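PDB 2C4N: ribonucleotide monophosphatase NagD from Escherichia coli, which removes phosphate from ribonucleoside 5'-monophosphates with the help of magnesium, and probably acts on a broad range of other phosphorylated compounds. Local coordinates for residues A[11-16]-A[242-247]; A[18-23]-A[59-64]. One frame throughout, in Å; residues are numbered along the deposited sequence.

Interaction 1: residues A[11-16]-A[242-247]; sequences DGVLMH and PSVAEI. With MG (magnesium ion), chain B; PO4 (phosphate ion), chain D.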
ATOM      1  N   ASP A  11      11.717  -6.144 -25.770  1.00 17.35           N
ATOM      2  CA  ASP A  11      11.717  -4.685 -25.724  1.00 18.86           C
ATOM      3  C   ASP A  11      12.842  -4.054 -24.914  1.00 18.11           C
ATOM      4  O   ASP A  11      13.058  -4.397 -23.759  1.00 16.03           O
ATOM      5  CB  ASP A  11      10.351  -4.204 -25.235  1.00 19.27           C
ATOM      6  CG  ASP A  11       9.237  -4.591 -26.193  1.00 22.71           C
ATOM      7  OD1 ASP A  11       9.284  -4.140 -27.356  1.00 21.35           O
ATOM      8  OD2 ASP A  11       8.331  -5.353 -25.796  1.00 26.59           O
ATOM      9  N   GLY A  12      13.563  -3.127 -25.539  1.00 16.73           N
ATOM     10  CA  GLY A  12      14.666  -2.465 -24.864  1.00 16.93           C
ATOM     11  C   GLY A  12      15.952  -3.269 -24.942  1.00 16.75           C
ATOM     12  O   GLY A  12      16.986  -2.850 -24.426  1.00 17.36           O
ATOM     13  N   VAL A  13      15.881  -4.426 -25.595  1.00 15.67           N
ATOM     14  CA  VAL A  13      17.027  -5.315 -25.745  1.00 15.68           C
ATOM     15  C   VAL A  13      17.271  -5.644 -27.221  1.00 15.78           C
ATOM     16  O   VAL A  13      18.365  -5.431 -27.746  1.00 15.46           O
ATOM     17  CB  VAL A  13      16.799  -6.642 -24.981  1.00 15.84           C
ATOM     18  CG1 VAL A  13      17.986  -7.576 -25.188  1.00 16.17           C
ATOM     19  CG2 VAL A  13      16.586  -6.358 -23.489  1.00 16.56           C
ATOM     20  N   LEU A  14      16.241  -6.157 -27.886  1.00 15.45           N
ATOM     21  CA  LEU A  14      16.344  -6.532 -29.292  1.00 16.76           C
ATOM     22  C   LEU A  14      15.604  -5.534 -30.166  1.00 17.40           C
ATOM     23  O   LEU A  14      15.988  -5.286 -31.315  1.00 16.89           O
ATOM     24  CB  LEU A  14      15.755  -7.935 -29.500  1.00 14.47           C
ATOM     25  CG  LEU A  14      16.472  -9.073 -28.759  1.00 15.87           C
ATOM     26  CD1 LEU A  14      15.741 -10.394 -28.971  1.00 14.26           C
ATOM     27  CD2 LEU A  14      17.900  -9.176 -29.264  1.00 16.12           C
ATOM     28  N   MET A  15      14.540  -4.986 -29.621  1.00 17.08           N
ATOM     29  CA  MET A  15      13.721  -3.997 -30.308  1.00 18.90           C
ATOM     30  C   MET A  15      13.484  -2.711 -29.519  1.00 21.11           C
ATOM     31  O   MET A  15      13.249  -2.737 -28.362  1.00 19.69           O
ATOM     32  CB  MET A  15      12.378  -4.581 -30.694  1.00 19.72           C
ATOM     33  CG  MET A  15      12.461  -5.793 -31.516  1.00 23.70           C
ATOM     34  SD  MET A  15      13.005  -5.577 -33.177  1.00 24.67           S
ATOM     35  CE  MET A  15      11.632  -4.980 -33.719  1.00 24.78           C
ATOM     36  N   HIS A  16      13.506  -1.592 -30.221  1.00 19.87           N
ATOM     37  CA  HIS A  16      12.851  -0.406 -29.782  1.00 24.06           C
ATOM     38  C   HIS A  16      11.645  -0.119 -30.609  1.00 27.48           C
ATOM     39  O   HIS A  16      11.712   0.335 -31.695  1.00 24.36           O
ATOM     40  CB  HIS A  16      13.753   0.800 -29.742  1.00 28.62           C
ATOM     41  CG  HIS A  16      14.849   0.709 -28.744  1.00 30.52           C
ATOM     42  ND1 HIS A  16      16.165   0.817 -29.089  1.00 32.55           N
ATOM     43  CD2 HIS A  16      14.825   0.540 -27.416  1.00 31.60           C
ATOM     44  CE1 HIS A  16      16.907   0.712 -28.016  1.00 30.75           C
ATOM     45  NE2 HIS A  16      16.116   0.535 -26.988  1.00 31.36           N
ATOM     46  N   PRO A 242      26.431  -2.375 -22.706  1.00 18.46           N
ATOM     47  CA  PRO A 242      25.628  -1.279 -23.250  1.00 18.59           C
ATOM     48  C   PRO A 242      24.460  -1.862 -24.048  1.00 16.08           C
ATOM     49  O   PRO A 242      23.336  -1.374 -23.963  1.00 16.63           O
ATOM     50  CB  PRO A 242      26.620  -0.531 -24.137  1.00 24.59           C
ATOM     51  CG  PRO A 242      27.926  -0.757 -23.440  1.00 26.03           C
ATOM     52  CD  PRO A 242      27.849  -2.223 -23.082  1.00 24.90           C
ATOM     53  N   SER A 243      24.735  -2.920 -24.810  1.00 18.77           N
ATOM     54  CA  SER A 243      23.708  -3.570 -25.626  1.00 19.57           C
ATOM     55  C   SER A 243      24.141  -4.985 -25.967  1.00 18.74           C
ATOM     56  O   SER A 243      25.244  -5.396 -25.624  1.00 20.43           O
ATOM     57  CB  SER A 243      23.480  -2.788 -26.924  1.00 18.41           C
ATOM     58  OG  SER A 243      24.580  -2.949 -27.803  1.00 20.48           O
ATOM     59  N   VAL A 244      23.275  -5.731 -26.647  1.00 15.64           N
ATOM     60  CA  VAL A 244      23.596  -7.102 -27.029  1.00 17.30           C
ATOM     61  C   VAL A 244      24.804  -7.189 -27.967  1.00 18.73           C
ATOM     62  O   VAL A 244      25.443  -8.235 -28.074  1.00 19.67           O
ATOM     63  CB  VAL A 244      22.390  -7.792 -27.712  1.00 18.81           C
ATOM     64  CG1 VAL A 244      21.281  -8.027 -26.690  1.00 17.78           C
ATOM     65  CG2 VAL A 244      21.874  -6.937 -28.869  1.00 18.08           C
ATOM     66  N   ALA A 245      25.123  -6.085 -28.631  1.00 23.83           N
ATOM     67  CA  ALA A 245      26.240  -6.055 -29.571  1.00 25.92           C
ATOM     68  C   ALA A 245      27.581  -6.482 -28.979  1.00 27.35           C
ATOM     69  O   ALA A 245      28.411  -7.067 -29.681  1.00 27.99           O
ATOM     70  CB  ALA A 245      26.362  -4.665 -30.179  1.00 25.68           C
ATOM     71  N   GLU A 246      27.800  -6.199 -27.699  1.00 21.49           N
ATOM     72  CA  GLU A 246      29.060  -6.568 -27.062  1.00 23.11           C
ATOM     73  C   GLU A 246      29.014  -7.856 -26.251  1.00 23.85           C
ATOM     74  O   GLU A 246      30.030  -8.277 -25.703  1.00 22.32           O
ATOM     75  CB  GLU A 246      29.560  -5.431 -26.164  1.00 25.36           C
ATOM     76  CG  GLU A 246      29.895  -4.145 -26.900  1.00 26.63           C
ATOM     77  CD  GLU A 246      30.614  -3.150 -26.015  1.00 28.24           C
ATOM     78  OE1 GLU A 246      30.466  -3.247 -24.775  1.00 28.92           O
ATOM     79  OE2 GLU A 246      31.321  -2.268 -26.553  1.00 28.57           O
ATOM     80  N   ILE A 247      27.847  -8.484 -26.159  1.00 19.51           N
ATOM     81  CA  ILE A 247      27.747  -9.726 -25.396  1.00 22.39           C
ATOM     82  C   ILE A 247      28.544 -10.816 -26.113  1.00 25.51           C
ATOM     83  O   ILE A 247      28.265 -11.124 -27.272  1.00 25.56           O
ATOM     84  CB  ILE A 247      26.271 -10.211 -25.263  1.00 24.38           C
ATOM     85  CG1 ILE A 247      25.457  -9.212 -24.443  1.00 23.33           C
ATOM     86  CG2 ILE A 247      26.219 -11.578 -24.591  1.00 23.45           C
ATOM     87  CD1 ILE A 247      23.982  -9.589 -24.322  1.00 22.83           C
TER
HETATM   88 MG    MG B1251      12.391  -5.092 -21.762  1.00 22.83          MG
HETATM   89  P   PO4 D1253       9.218  -6.728 -22.659  1.00 30.33           P
HETATM   90  O1  PO4 D1253       9.584  -7.526 -23.856  1.00 31.58           O
HETATM   91  O2  PO4 D1253       8.924  -7.637 -21.526  1.00 24.92           O
HETATM   92  O3  PO4 D1253      10.334  -5.838 -22.299  1.00 26.21           O
HETATM   93  O4  PO4 D1253       8.020  -5.906 -22.965  1.00 32.83           O
HETATM   94  O   HOH W   1      20.600  -4.476 -26.367  1.00 15.48           O
HETATM   95  O   HOH W   2      12.236  -5.800 -19.561  1.00 20.05           O
HETATM   96  O   HOH W   3      11.726  -2.905 -21.280  1.00 21.42           O

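Interaction 2: residues A[18-23]-A[59-64]; sequences NVAVPG and AGVDVP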
ATOM      1  N   ASN A  18       9.303  -0.738 -33.041  1.00 30.53           N
ATOM      2  CA  ASN A  18       9.379  -1.431 -34.284  1.00 30.06           C
ATOM      3  C   ASN A  18      10.705  -1.378 -35.030  1.00 28.73           C
ATOM      4  O   ASN A  18      10.825  -1.857 -36.120  1.00 28.28           O
ATOM      5  CB  ASN A  18       8.143  -1.185 -35.119  1.00 38.71           C
ATOM      6  CG  ASN A  18       6.853  -1.685 -34.445  1.00 41.11           C
ATOM      7  OD1 ASN A  18       6.841  -2.649 -33.709  1.00 42.81           O
ATOM      8  ND2 ASN A  18       5.780  -1.022 -34.730  1.00 37.52           N
ATOM      9  N   VAL A  19      11.698  -0.879 -34.322  1.00 25.41           N
ATOM     10  CA  VAL A  19      13.052  -0.720 -34.843  1.00 23.39           C
ATOM     11  C   VAL A  19      14.006  -1.623 -34.066  1.00 21.28           C
ATOM     12  O   VAL A  19      14.012  -1.625 -32.837  1.00 21.37           O
ATOM     13  CB  VAL A  19      13.535   0.741 -34.717  1.00 34.52           C
ATOM     14  CG1 VAL A  19      14.978   0.853 -35.177  1.00 36.09           C
ATOM     15  CG2 VAL A  19      12.654   1.654 -35.548  1.00 32.57           C
ATOM     16  N   ALA A  20      14.817  -2.387 -34.789  1.00 22.43           N
ATOM     17  CA  ALA A  20      15.755  -3.292 -34.146  1.00 22.68           C
ATOM     18  C   ALA A  20      16.922  -2.554 -33.516  1.00 21.96           C
ATOM     19  O   ALA A  20      17.354  -1.505 -34.005  1.00 22.38           O
ATOM     20  CB  ALA A  20      16.283  -4.310 -35.152  1.00 22.03           C
ATOM     21  N   VAL A  21      17.427  -3.103 -32.419  1.00 21.55           N
ATOM     22  CA  VAL A  21      18.579  -2.523 -31.749  1.00 19.76           C
ATOM     23  C   VAL A  21      19.788  -2.963 -32.571  1.00 19.61           C
ATOM     24  O   VAL A  21      19.905  -4.134 -32.928  1.00 19.27           O
ATOM     25  CB  VAL A  21      18.723  -3.068 -30.312  1.00 21.11           C
ATOM     26  CG1 VAL A  21      20.045  -2.602 -29.706  1.00 19.90           C
ATOM     27  CG2 VAL A  21      17.549  -2.594 -29.459  1.00 21.11           C
ATOM     28  N   PRO A  22      20.693  -2.030 -32.898  1.00 23.68           N
ATOM     29  CA  PRO A  22      21.876  -2.395 -33.685  1.00 25.00           C
ATOM     30  C   PRO A  22      22.602  -3.608 -33.106  1.00 24.01           C
ATOM     31  O   PRO A  22      22.924  -3.639 -31.918  1.00 25.69           O
ATOM     32  CB  PRO A  22      22.724  -1.128 -33.628  1.00 26.52           C
ATOM     33  CG  PRO A  22      21.682  -0.048 -33.616  1.00 26.93           C
ATOM     34  CD  PRO A  22      20.671  -0.584 -32.616  1.00 25.04           C
ATOM     35  N   GLY A  23      22.853  -4.605 -33.948  1.00 23.57           N
ATOM     36  CA  GLY A  23      23.542  -5.802 -33.493  1.00 23.34           C
ATOM     37  C   GLY A  23      22.634  -6.956 -33.097  1.00 22.89           C
ATOM     38  O   GLY A  23      23.100  -8.083 -32.914  1.00 22.46           O
ATOM     39  N   ALA A  59      11.659  -5.370 -39.281  1.00 25.31           N
ATOM     40  CA  ALA A  59      12.771  -4.592 -38.741  1.00 26.07           C
ATOM     41  C   ALA A  59      14.120  -5.114 -39.222  1.00 26.72           C
ATOM     42  O   ALA A  59      15.167  -4.594 -38.839  1.00 26.80           O
ATOM     43  CB  ALA A  59      12.723  -4.604 -37.215  1.00 24.63           C
ATOM     44  N   GLY A  60      14.096  -6.154 -40.046  1.00 28.64           N
ATOM     45  CA  GLY A  60      15.337  -6.701 -40.566  1.00 28.30           C
ATOM     46  C   GLY A  60      15.959  -7.843 -39.783  1.00 29.05           C
ATOM     47  O   GLY A  60      17.088  -8.229 -40.068  1.00 30.10           O
ATOM     48  N   VAL A  61      15.238  -8.386 -38.804  1.00 24.51           N
ATOM     49  CA  VAL A  61      15.748  -9.499 -38.003  1.00 24.94           C
ATOM     50  C   VAL A  61      14.919 -10.749 -38.289  1.00 24.92           C
ATOM     51  O   VAL A  61      13.712 -10.774 -38.043  1.00 23.10           O
ATOM     52  CB  VAL A  61      15.672  -9.196 -36.488  1.00 24.76           C
ATOM     53  CG1 VAL A  61      16.309 -10.335 -35.707  1.00 23.71           C
ATOM     54  CG2 VAL A  61      16.365  -7.873 -36.179  1.00 24.26           C
ATOM     55  N   ASP A  62      15.569 -11.788 -38.801  1.00 23.39           N
ATOM     56  CA  ASP A  62      14.864 -13.021 -39.133  1.00 24.77           C
ATOM     57  C   ASP A  62      15.027 -14.159 -38.132  1.00 23.41           C
ATOM     58  O   ASP A  62      16.131 -14.654 -37.914  1.00 23.28           O
ATOM     59  CB  ASP A  62      15.295 -13.520 -40.515  1.00 41.33           C
ATOM     60  CG  ASP A  62      15.018 -12.516 -41.612  1.00 45.70           C
ATOM     61  OD1 ASP A  62      13.999 -11.801 -41.525  1.00 46.59           O
ATOM     62  OD2 ASP A  62      15.814 -12.452 -42.573  1.00 49.54           O
ATOM     63  N   VAL A  63      13.914 -14.568 -37.530  1.00 23.57           N
ATOM     64  CA  VAL A  63      13.898 -15.664 -36.565  1.00 23.35           C
ATOM     65  C   VAL A  63      12.598 -16.446 -36.735  1.00 23.25           C
ATOM     66  O   VAL A  63      11.624 -15.935 -37.280  1.00 22.98           O
ATOM     67  CB  VAL A  63      13.987 -15.153 -35.103  1.00 23.41           C
ATOM     68  CG1 VAL A  63      15.338 -14.503 -34.856  1.00 23.77           C
ATOM     69  CG2 VAL A  63      12.869 -14.163 -34.827  1.00 22.39           C
ATOM     70  N   PRO A  64      12.577 -17.707 -36.283  1.00 24.25           N
ATOM     71  CA  PRO A  64      11.401 -18.581 -36.374  1.00 24.25           C
ATOM     72  C   PRO A  64      10.290 -18.150 -35.412  1.00 24.54           C
ATOM     73  O   PRO A  64      10.564 -17.535 -34.378  1.00 22.93           O
ATOM     74  CB  PRO A  64      11.963 -19.951 -35.997  1.00 30.05           C
ATOM     75  CG  PRO A  64      13.437 -19.834 -36.291  1.00 31.86           C
ATOM     76  CD  PRO A  64      13.754 -18.455 -35.818  1.00 29.43           C
TER
HETATM   77  O   HOH W   4      15.227  -2.172 -37.734  1.00 21.65           O

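Interaction 1: residues A[11-16]-A[242-247]
The carbonyl oxygen of Val13 receives a hydrogen bond from a water at 2.8 Å, and the same water accepts one from Val244 N, so that a single molecule ties the loop that carries the magnesium ligand Asp11 in a HAD-superfamily fold to the loop that follows strand 239-241, an outermost strand of the six-stranded parallel sheet. The spacing of Asp9, Asp11 and Val13 fits the DxDx(T/V) signature of the family. Beside the bridge the two valines also meet directly: Val13 CG1, the methyl anti to the backbone N (chi1 178°), is the one that reaches Val244 CG1, at 3.6 Å, the side chains crossing at about a right angle. Asp201, a magnesium ligand, and Val220 also pack against the Val13 side chain, which places the contact next to the metal site. There, Asp11 O is 2.2 Å from the magnesium, with Asp9, Asp201, two waters and O3 of a phosphate ion, probably from the crystallisation liquor, completing six ligands. The phosphate is held by the backbone as well, since Asp11 N points almost straight at phosphate O1 (3.2 Å, N-H...O 164°). Asp11 is the probable catalytic residue, and Arg55, which forms a salt bridge with it, probably orients its carboxylate. Gly12 takes up a positive phi, and its N bonds to Met15 O at 2.9 Å, closing the turn that carries Val13 and Leu14 round to strand 15-16. On the far loop Ser243 OG accepts from Ala245 N in an ST turn. Leu14 adds a looser apolar touch, its CD2 standing 4.4 Å from Val244 CG1.

Interaction 2: residues A[18-23]-A[59-64]
Ala20, in the short strand 19-20, and Ala59, just before Gly60 ends helix 49-58 in a Schellman motif with a positive phi of 93°, face one another across two backbones that make no direct hydrogen bond. Here a beta-hairpin, at the place of the flap in HAD enzymes, leans on the C-terminal end of a helix. The two CB atoms point toward the opposite segment and come within 4.1 Å. Ala20 CB also lies 3.7 Å from CG2 of Val61; in this valine CG1 is anti to the backbone N (chi1 -176°), and the touching CG2 is anti to the carbonyl carbon and beside the N. Ala59 CB in turn rests 3.5 Å from the carbonyl oxygen of Asn18. The polar link is a water that accepts from Ala20 N at 3.0 Å and donates to Ala59 O at 2.7 Å. Met15 of the hairpin's other strand touches both alanines, and Phe56 packs on Val61. Asn18 touches Arg55, which belongs to the same helix. With alanine methyls as the main points of contact, the small side chains let the backbones approach, while their polar link passes through one water.

How the interactions relate
In both interactions the segments make no direct hydrogen bond, and one water joins an amide to a carbonyl beside a small apolar patch. Interaction 1 is buried and lies next to the metal site; interaction 2 is only partly buried and brings the hairpin against a helix end. Their centres are about 10 Å apart, and the hairpin of strands 15-16 and 19-20 connects them; beside its strands Leu14 O probably accepts from Val21 N at 2.8 Å, while Met15 CE packs 3.7 Å from Ala59 CB. Helix 24-33 serves both, Phe27 meeting Val244 and Leu28 meeting Leu14 and Val61. Branched valines dominate interaction 1, alanines interaction 2.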